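Local coordinates for endoglucanase FnCel5A (Fervidobacterium nodosum, PDB 3NCO), which probably hydrolyses internal beta-1,4-glucosidic bonds of cellulose, as a glycoside hydrolase family 5 endoglucanase with a TIM-barrel fold, at residues Y72-D77 with L119-K124. Sequence-based numbering, arbitrary orientation.
Sequences YPYEID and LVEIWK
E121, on helix 112-130, carries most of this contact, its side chain lying against Y72, P73 and Y74 of the loop that leads from barrel strand 57-60 into helix 78-93. E121 CG sits 3.9 Å from Y74 CD2, reaching that ring at its edge, near the ring plane, while E121 CB rests 3.6 Å from the carbonyl oxygen of P73. A bend at chi2 (-50°) turns the carboxylate toward Y72, whose ring crosses the glutamate chain at about a right angle. Y72 OH comes to 3.6 Å from E121 OE2, the ring and carboxylate planes lying 44° apart. Within the loop, the peptide before P73 is cis, and P73 CB packs on one face of the Y72 ring; Y72 CA lies over the centre of one face of Y74. Polar contact between the two segments runs through water 1, which lies 2.9 Å from P73 O and 2.7 Å from E121 OE1, placed to bridge them, though other acceptors compete for its protons. Farther along the loop I76 CD1 packs against the helix backbone, 4.1 Å from I122 O, and both isoleucines also touch W64. With no direct hydrogen bond between the two segments, their polar attachment rests on this water and on Q125, one turn onward, which is hydrogen-bonded to Y74 O, I76 N and E121 O and so ties loop to helix.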
loop_
_atom_site.group_PDB
_atom_site.type_symbol
_atom_site.label_atom_id
_atom_site.label_comp_id
_atom_site.label_asym_id
_atom_site.label_seq_id
_atom_site.Cartn_x
_atom_site.Cartn_y
_atom_site.Cartn_z
ATOM N N TYR A 72 -11.654 24.650 -7.731
ATOM C CA TYR A 72 -12.078 23.753 -8.798
ATOM C C TYR A 72 -11.483 24.186 -10.136
ATOM O O TYR A 72 -11.494 25.382 -10.438
ATOM C CB TYR A 72 -13.602 23.795 -8.921
ATOM C CG TYR A 72 -14.170 22.665 -9.737
ATOM C CD1 TYR A 72 -14.462 21.464 -9.133
ATOM C CD2 TYR A 72 -14.434 22.801 -11.124
ATOM C CE1 TYR A 72 -14.983 20.417 -9.839
ATOM C CE2 TYR A 72 -14.971 21.728 -11.853
ATOM C CZ TYR A 72 -15.250 20.539 -11.190
ATOM O OH TYR A 72 -15.771 19.413 -11.808
ATOM N N PRO A 73 -10.996 23.223 -10.966
ATOM C CA PRO A 73 -10.975 21.758 -10.782
ATOM C C PRO A 73 -9.709 21.184 -10.117
ATOM O O PRO A 73 -9.352 20.023 -10.374
ATOM C CB PRO A 73 -11.061 21.247 -12.228
ATOM C CG PRO A 73 -10.246 22.264 -12.995
ATOM C CD PRO A 73 -10.412 23.598 -12.272
ATOM N N TYR A 74 -9.058 21.983 -9.283
ATOM C CA TYR A 74 -7.983 21.479 -8.388
ATOM C C TYR A 74 -6.785 20.947 -9.177
ATOM O O TYR A 74 -6.325 19.828 -8.946
ATOM C CB TYR A 74 -8.519 20.378 -7.467
ATOM C CG TYR A 74 -9.798 20.782 -6.767
ATOM C CD1 TYR A 74 -9.814 21.856 -5.881
ATOM C CD2 TYR A 74 -11.001 20.103 -7.024
ATOM C CE1 TYR A 74 -11.012 22.253 -5.273
ATOM C CE2 TYR A 74 -12.211 20.493 -6.424
ATOM C CZ TYR A 74 -12.185 21.554 -5.556
ATOM O OH TYR A 74 -13.355 21.929 -4.958
ATOM N N GLU A 75 -6.250 21.776 -10.060
ATOM C CA GLU A 75 -5.104 21.396 -10.876
ATOM C C GLU A 75 -3.944 20.994 -9.986
ATOM O O GLU A 75 -3.594 21.720 -9.066
ATOM C CB GLU A 75 -4.635 22.563 -11.744
ATOM C CG GLU A 75 -4.423 22.173 -13.157
ATOM C CD GLU A 75 -5.764 22.122 -13.891
ATOM O OE1 GLU A 75 -6.337 21.012 -14.040
ATOM O OE2 GLU A 75 -6.249 23.210 -14.317
ATOM N N ILE A 76 -3.330 19.852 -10.290
ATOM C CA ILE A 76 -2.118 19.446 -9.619
ATOM C C ILE A 76 -0.960 20.378 -10.067
ATOM O O ILE A 76 -0.768 20.637 -11.272
ATOM C CB ILE A 76 -1.773 17.998 -9.993
ATOM C CG1 ILE A 76 -2.923 17.062 -9.583
ATOM C CG2 ILE A 76 -0.451 17.609 -9.358
ATOM C CD1 ILE A 76 -2.714 15.604 -10.093
ATOM N N ASP A 77 -0.202 20.846 -9.078
ATOM C CA ASP A 77 1.029 21.594 -9.354
ATOM C C ASP A 77 1.942 20.846 -10.353
ATOM O O ASP A 77 2.334 19.684 -10.130
ATOM C CB ASP A 77 1.789 21.907 -8.063
ATOM C CG ASP A 77 0.964 22.770 -7.077
ATOM O OD1 ASP A 77 0.094 23.603 -7.505
ATOM O OD2 ASP A 77 1.220 22.641 -5.870
ATOM N N LEU A 119 -10.956 14.241 -4.573
ATOM C CA LEU A 119 -10.260 13.018 -4.949
ATOM C C LEU A 119 -10.607 12.620 -6.379
ATOM O O LEU A 119 -9.734 12.200 -7.158
ATOM C CB LEU A 119 -10.623 11.873 -3.969
ATOM C CG LEU A 119 -9.924 10.544 -4.253
ATOM C CD1 LEU A 119 -8.420 10.633 -3.978
ATOM C CD2 LEU A 119 -10.640 9.522 -3.365
ATOM N N VAL A 120 -11.896 12.751 -6.727
ATOM C CA VAL A 120 -12.270 12.415 -8.116
ATOM C C VAL A 120 -11.439 13.259 -9.110
ATOM O O VAL A 120 -10.931 12.735 -10.143
ATOM C CB VAL A 120 -13.768 12.594 -8.381
ATOM C CG1 VAL A 120 -14.078 12.446 -9.828
ATOM C CG2 VAL A 120 -14.590 11.541 -7.592
ATOM N N GLU A 121 -11.326 14.568 -8.851
ATOM C CA GLU A 121 -10.564 15.457 -9.753
ATOM C C GLU A 121 -9.067 15.149 -9.749
ATOM O O GLU A 121 -8.434 15.169 -10.805
ATOM C CB GLU A 121 -10.761 16.915 -9.377
ATOM C CG GLU A 121 -12.198 17.424 -9.577
ATOM C CD GLU A 121 -12.763 17.098 -10.971
ATOM O OE1 GLU A 121 -12.103 17.429 -11.983
ATOM O OE2 GLU A 121 -13.855 16.498 -11.080
ATOM N N ILE A 122 -8.515 14.810 -8.589
ATOM C CA ILE A 122 -7.098 14.369 -8.535
ATOM C C ILE A 122 -6.895 13.195 -9.462
ATOM O O ILE A 122 -6.002 13.188 -10.309
ATOM C CB ILE A 122 -6.677 14.004 -7.079
ATOM C CG1 ILE A 122 -6.499 15.297 -6.294
ATOM C CG2 ILE A 122 -5.371 13.143 -7.047
ATOM C CD1 ILE A 122 -6.457 15.108 -4.777
ATOM N N TRP A 123 -7.746 12.198 -9.332
ATOM C CA TRP A 123 -7.589 10.998 -10.130
ATOM C C TRP A 123 -7.871 11.204 -11.622
ATOM O O TRP A 123 -7.259 10.528 -12.483
ATOM C CB TRP A 123 -8.370 9.838 -9.522
ATOM C CG TRP A 123 -7.452 9.090 -8.534
ATOM C CD1 TRP A 123 -7.542 9.034 -7.128
ATOM C CD2 TRP A 123 -6.277 8.377 -8.879
ATOM N NE1 TRP A 123 -6.503 8.280 -6.626
ATOM C CE2 TRP A 123 -5.697 7.891 -7.678
ATOM C CE3 TRP A 123 -5.656 8.100 -10.109
ATOM C CZ2 TRP A 123 -4.514 7.118 -7.681
ATOM C CZ3 TRP A 123 -4.521 7.342 -10.127
ATOM C CH2 TRP A 123 -3.927 6.846 -8.920
ATOM N N LYS A 124 -8.783 12.111 -11.953
ATOM C CA LYS A 124 -8.990 12.415 -13.376
ATOM C C LYS A 124 -7.657 12.878 -13.977
ATOM O O LYS A 124 -7.261 12.468 -15.092
ATOM C CB LYS A 124 -10.045 13.502 -13.509
ATOM C CG LYS A 124 -10.284 13.935 -14.940
ATOM C CD LYS A 124 -11.478 14.888 -14.972
ATOM C CE LYS A 124 -11.942 15.196 -16.430
ATOM N NZ LYS A 124 -12.726 14.011 -17.008
HETATM O O HOH W 1 -9.466 17.999 -12.477
#